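Local coordinates for protein LYND (Lyngbya aestuarii, PDB 4V1T) that probably catalyses the ATP- and magnesium-dependent cyclodehydration of precursor-peptide cysteines to thiazolines, as in other YcaO-type cyanobactin heterocyclases, at residues E218-R223 / G390-L395; L563-V568 / L595-D600. All blocks are in the same frame, centred on the assembly; numbering follows the deposited sequence.

Interaction 1: E218-R223 / G390-L395; sequences EASVLR and GSATSL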
loop_
_atom_site.group_PDB
_atom_site.type_symbol
_atom_site.label_atom_id
_atom_site.label_comp_id
_atom_site.label_asym_id
_atom_site.label_seq_id
_atom_site.Cartn_x
_atom_site.Cartn_y
_atom_site.Cartn_z
ATOM N N GLU B 218 6.162 21.167 19.218
ATOM C CA GLU B 218 6.712 21.014 20.556
ATOM C C GLU B 218 8.096 21.654 20.638
ATOM O O GLU B 218 8.383 22.417 21.555
ATOM C CB GLU B 218 6.792 19.531 20.935
ATOM C CG GLU B 218 7.249 19.266 22.367
ATOM C CD GLU B 218 7.550 17.793 22.638
ATOM O OE1 GLU B 218 8.680 17.329 22.328
ATOM O OE2 GLU B 218 6.662 17.096 23.179
ATOM N N ALA B 219 8.945 21.341 19.665
ATOM C CA ALA B 219 10.323 21.817 19.650
ATOM C C ALA B 219 10.390 23.342 19.577
ATOM O O ALA B 219 11.264 23.963 20.183
ATOM C CB ALA B 219 11.081 21.200 18.484
ATOM N N SER B 220 9.470 23.940 18.827
ATOM C CA SER B 220 9.495 25.385 18.591
ATOM C C SER B 220 9.022 26.125 19.829
ATOM O O SER B 220 9.539 27.190 20.168
ATOM C CB SER B 220 8.637 25.758 17.379
ATOM O OG SER B 220 8.670 27.160 17.153
ATOM N N VAL B 221 8.031 25.540 20.487
ATOM C CA VAL B 221 7.527 26.034 21.754
ATOM C C VAL B 221 8.645 26.006 22.781
ATOM O O VAL B 221 8.825 26.958 23.537
ATOM C CB VAL B 221 6.327 25.188 22.242
ATOM C CG1 VAL B 221 6.125 25.306 23.751
ATOM C CG2 VAL B 221 5.066 25.592 21.497
ATOM N N LEU B 222 9.397 24.912 22.795
ATOM C CA LEU B 222 10.502 24.763 23.728
ATOM C C LEU B 222 11.583 25.805 23.467
ATOM O O LEU B 222 12.085 26.414 24.401
ATOM C CB LEU B 222 11.092 23.357 23.647
ATOM C CG LEU B 222 10.188 22.244 24.189
ATOM C CD1 LEU B 222 10.651 20.870 23.705
ATOM C CD2 LEU B 222 10.121 22.276 25.708
ATOM N N ARG B 223 11.933 25.994 22.196
ATOM C CA ARG B 223 12.888 27.030 21.797
ATOM C C ARG B 223 12.382 28.405 22.190
ATOM O O ARG B 223 13.124 29.204 22.754
ATOM C CB ARG B 223 13.144 26.995 20.289
ATOM C CG ARG B 223 14.231 26.021 19.872
ATOM C CD ARG B 223 14.131 25.672 18.402
ATOM N NE ARG B 223 12.890 24.960 18.074
ATOM C CZ ARG B 223 12.661 24.351 16.914
ATOM N NH1 ARG B 223 13.591 24.349 15.983
ATOM N NH2 ARG B 223 11.520 23.726 16.671
ATOM N N GLY B 390 12.646 22.920 10.770
ATOM C CA GLY B 390 13.609 23.981 10.860
ATOM C C GLY B 390 13.591 24.452 12.293
ATOM O O GLY B 390 12.694 24.102 13.060
ATOM N N SER B 391 14.605 25.210 12.665
ATOM C CA SER B 391 14.633 25.794 13.978
ATOM C C SER B 391 13.893 27.109 13.885
ATOM O O SER B 391 14.379 28.059 13.315
ATOM C CB SER B 391 16.065 25.990 14.436
ATOM O OG SER B 391 16.872 24.946 13.944
ATOM N N ALA B 392 12.692 27.139 14.434
ATOM C CA ALA B 392 11.857 28.310 14.363
ATOM C C ALA B 392 11.651 28.810 15.758
ATOM O O ALA B 392 11.388 28.043 16.672
ATOM C CB ALA B 392 10.534 27.981 13.713
ATOM N N THR B 393 11.807 30.111 15.904
ATOM C CA THR B 393 11.693 30.766 17.174
ATOM C C THR B 393 10.441 31.592 17.260
ATOM O O THR B 393 10.306 32.390 18.157
ATOM C CB THR B 393 12.876 31.691 17.369
ATOM O OG1 THR B 393 12.772 32.777 16.457
ATOM C CG2 THR B 393 14.149 30.966 17.083
ATOM N N SER B 394 9.530 31.441 16.318
ATOM C CA SER B 394 8.345 32.292 16.319
ATOM C C SER B 394 7.159 31.572 15.702
ATOM O O SER B 394 7.324 30.609 14.952
ATOM C CB SER B 394 8.619 33.606 15.572
ATOM O OG SER B 394 9.167 33.379 14.286
ATOM N N LEU B 395 5.964 32.048 16.033
ATOM C CA LEU B 395 4.740 31.574 15.412
ATOM C C LEU B 395 4.793 31.817 13.901
ATOM O O LEU B 395 4.356 30.976 13.104
ATOM C CB LEU B 395 3.534 32.263 16.038
ATOM C CG LEU B 395 2.183 31.895 15.431
ATOM C CD1 LEU B 395 1.869 30.419 15.633
ATOM C CD2 LEU B 395 1.080 32.770 16.015
#
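Ser220, on helix 216-225, reaches across to the backbone of Ala392 and makes the closely packed part of this contact. Its hydroxyl lies anti to the backbone N (chi1 -180°), and from there Ser220 OG donates to Ala392 O at 2.9 Å. The approach is from above the carbonyl plane, 58° out of it, so the bond does not use a lone pair in the usual in-plane direction. Ala392 CB packs at 4.0 Å from the same Ser220 OG, next to the carbonyl that receives the bond. Gln224 NE2, one turn further along the helix, is a second hydrogen-bond partner of this hydroxyl. The looser, more open side belongs to Arg223, whose end lies beside the exposed Ser391. The Arg223 chain bends at chi3 (-64°), which brings the guanidinium back along its own helix: Arg223 NE makes a weak bond of 2.8 Å to Ala219 O, and Ala392 N stands over one face without bonding to it. Arg223 NH1 points on to Gly390 O at 3.1 Å, near the guanidinium plane, a bond to be taken as doubtful because this nitrogen is modelled too close to its surroundings. Cut back to an alanine, this position would lose the guanidinium lying between Ala219 O and the loop, and is likely to leave the Ser391 side of the loop without cover. The helix follows helix 204-213, which carries the zinc ligand Cys206. The loop runs from strand 381-385 to helix 395-401, where Ser394 is the N-cap and bonds Gly397 N. That helix also supports the contact through Leu398 against Ser220 and Thr401 against Ala392, while Tyr24 of the second subunit packs on Val221.

Interaction 2: L563-V568 / L595-D600; sequences LRRPAV and LDLTAD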
loop_
_atom_site.group_PDB
_atom_site.type_symbol
_atom_site.label_atom_id
_atom_site.label_comp_id
_atom_site.label_asym_id
_atom_site.label_seq_id
_atom_site.Cartn_x
_atom_site.Cartn_y
_atom_site.Cartn_z
ATOM N N LEU B 563 13.842 38.061 -21.250
ATOM C CA LEU B 563 14.113 37.717 -22.631
ATOM C C LEU B 563 12.887 37.150 -23.311
ATOM O O LEU B 563 12.077 36.483 -22.676
ATOM C CB LEU B 563 15.260 36.706 -22.705
ATOM C CG LEU B 563 16.593 37.175 -22.109
ATOM C CD1 LEU B 563 17.585 36.028 -22.032
ATOM C CD2 LEU B 563 17.168 38.321 -22.922
ATOM N N ARG B 564 12.753 37.424 -24.605
ATOM C CA ARG B 564 11.719 36.806 -25.422
ATOM C C ARG B 564 12.262 35.500 -25.997
ATOM O O ARG B 564 13.254 35.506 -26.712
ATOM C CB ARG B 564 11.272 37.750 -26.547
ATOM C CG ARG B 564 10.815 39.128 -26.081
ATOM C CD ARG B 564 9.551 39.088 -25.222
ATOM N NE ARG B 564 8.342 38.891 -26.028
ATOM C CZ ARG B 564 7.744 37.723 -26.254
ATOM N NH1 ARG B 564 8.221 36.600 -25.736
ATOM N NH2 ARG B 564 6.652 37.672 -27.010
ATOM N N ARG B 565 11.610 34.390 -25.676
ATOM C CA ARG B 565 12.094 33.072 -26.067
ATOM C C ARG B 565 11.132 32.392 -27.031
ATOM O O ARG B 565 9.917 32.633 -26.994
ATOM C CB ARG B 565 12.287 32.191 -24.827
ATOM C CG ARG B 565 13.251 32.749 -23.780
ATOM C CD ARG B 565 14.654 32.931 -24.340
ATOM N NE ARG B 565 15.167 31.693 -24.918
ATOM C CZ ARG B 565 16.024 31.629 -25.930
ATOM N NH1 ARG B 565 16.483 32.732 -26.494
ATOM N NH2 ARG B 565 16.420 30.450 -26.388
ATOM N N PRO B 566 11.664 31.511 -27.892
ATOM C CA PRO B 566 10.803 30.755 -28.801
ATOM C C PRO B 566 10.053 29.623 -28.103
ATOM O O PRO B 566 10.565 29.062 -27.132
ATOM C CB PRO B 566 11.793 30.192 -29.820
ATOM C CG PRO B 566 13.049 30.011 -29.044
ATOM C CD PRO B 566 13.082 31.136 -28.036
ATOM N N ALA B 567 8.866 29.286 -28.598
ATOM C CA ALA B 567 8.122 28.144 -28.076
ATOM C C ALA B 567 8.707 26.833 -28.591
ATOM O O ALA B 567 9.604 26.824 -29.441
ATOM C CB ALA B 567 6.648 28.233 -28.451
ATOM N N VAL B 568 8.168 25.737 -28.066
ATOM C CA VAL B 568 8.580 24.389 -28.449
ATOM C C VAL B 568 7.417 23.663 -29.109
ATOM O O VAL B 568 6.344 23.541 -28.524
ATOM C CB VAL B 568 9.065 23.582 -27.224
ATOM C CG1 VAL B 568 9.539 22.197 -27.640
ATOM C CG2 VAL B 568 10.187 24.331 -26.510
ATOM N N LEU B 595 8.604 27.058 -23.234
ATOM C CA LEU B 595 9.661 27.940 -23.746
ATOM C C LEU B 595 11.043 27.293 -23.655
ATOM O O LEU B 595 11.323 26.549 -22.725
ATOM C CB LEU B 595 9.688 29.256 -22.966
ATOM C CG LEU B 595 8.417 30.095 -22.938
ATOM C CD1 LEU B 595 8.686 31.347 -22.136
ATOM C CD2 LEU B 595 7.927 30.441 -24.336
ATOM N N ASP B 596 11.902 27.596 -24.618
ATOM C CA ASP B 596 13.277 27.104 -24.606
ATOM C C ASP B 596 14.175 28.045 -23.796
ATOM O O ASP B 596 14.241 29.230 -24.083
ATOM C CB ASP B 596 13.811 26.979 -26.033
ATOM C CG ASP B 596 15.287 26.626 -26.070
ATOM O OD1 ASP B 596 15.607 25.424 -26.006
ATOM O OD2 ASP B 596 16.126 27.550 -26.153
ATOM N N LEU B 597 14.859 27.492 -22.796
ATOM C CA LEU B 597 15.779 28.239 -21.938
ATOM C C LEU B 597 17.232 27.778 -22.121
ATOM O O LEU B 597 18.134 28.195 -21.382
ATOM C CB LEU B 597 15.361 28.073 -20.473
ATOM C CG LEU B 597 14.473 29.142 -19.845
ATOM C CD1 LEU B 597 13.417 29.671 -20.806
ATOM C CD2 LEU B 597 13.816 28.583 -18.590
ATOM N N THR B 598 17.453 26.914 -23.111
ATOM C CA THR B 598 18.776 26.365 -23.366
ATOM C C THR B 598 19.792 27.481 -23.614
ATOM O O THR B 598 19.658 28.243 -24.565
ATOM C CB THR B 598 18.748 25.419 -24.575
ATOM O OG1 THR B 598 17.639 24.518 -24.444
ATOM C CG2 THR B 598 20.053 24.620 -24.666
ATOM N N ALA B 599 20.800 27.568 -22.748
ATOM C CA ALA B 599 21.779 28.646 -22.803
ATOM C C ALA B 599 23.156 28.125 -23.231
ATOM O O ALA B 599 23.241 27.162 -23.981
ATOM C CB ALA B 599 21.845 29.368 -21.451
ATOM N N ASP B 600 24.228 28.761 -22.755
ATOM C CA ASP B 600 25.574 28.535 -23.295
ATOM C C ASP B 600 26.139 27.122 -23.077
ATOM O O ASP B 600 27.093 26.731 -23.747
ATOM C CB ASP B 600 26.552 29.565 -22.719
ATOM C CG ASP B 600 26.632 29.515 -21.203
ATOM O OD1 ASP B 600 25.589 29.270 -20.556
ATOM O OD2 ASP B 600 27.735 29.719 -20.662
#
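Arg565 meets Asp596 side-on with two nitrogens, each directed to a different oxygen. Arg565 NE gives a nearly straight bond (171°) to the backbone oxygen Asp596 O at 2.8 Å, while Arg565 NH2 forms a salt bridge with Asp596 OD2 at 2.9 Å. Both acceptors lie in the guanidinium plane, and the carboxylate offers its anti lone pair, although its own plane is turned 48° from that of the guanidinium. Bends at chi2 and chi3 curl the arginine over its neighbour, so that Pro566 CD sits 3.6 Å above the centre of the Arg565 guanidinium. Pro566 O accepts from Asp596 N at 3.2 Å. Here the loop pairs with the strand by one beta bridge, Ala567 with Leu595, against the outermost strand 590-596 of a three-stranded antiparallel sheet in the YcaO cyclodehydratase region. On the flanks, Leu595 CD2 lies 4.0 Å from Arg565 O, and Val568 CG2 approaches Asp596 N at 4.1 Å. A second shell fixes the carboxylate: Thr598 OG1 donates to Asp596 OD1 at 2.7 Å from above its plane, and Tyr689 OH bonds the same oxygen. With the arginine on OD2 and two hydroxyl partners at OD1, the buried carboxylate is probably kept ionised. Trp758 makes a cation-pi contact with Arg565, and Trp558 of helix 538-561 touches both Arg565 and Leu595. From the adjacent strand 605-612, Phe606 lies against Val568 and Asp596.

The two contacts lie far apart, with centres 43 Å from each other and nearest atoms about 30 Å apart, and they share no helix or strand. Residues 218-223 and 390-395 meet at a partly buried boundary, where a helix rests on a loop and a neighbouring subunit comes close. Residues 563-568 and 595-600 form a buried contact of loop with edge strand. Arginine serves in both, yet differently: in interaction 1 its hydrogen bonds go to main-chain oxygens, one of them doubtful, whereas interaction 2 gives it a carboxylate as well. The partly buried contact thus sets a charged side chain and a hydroxyl on neutral main-chain oxygens, while the buried one pairs opposite charges.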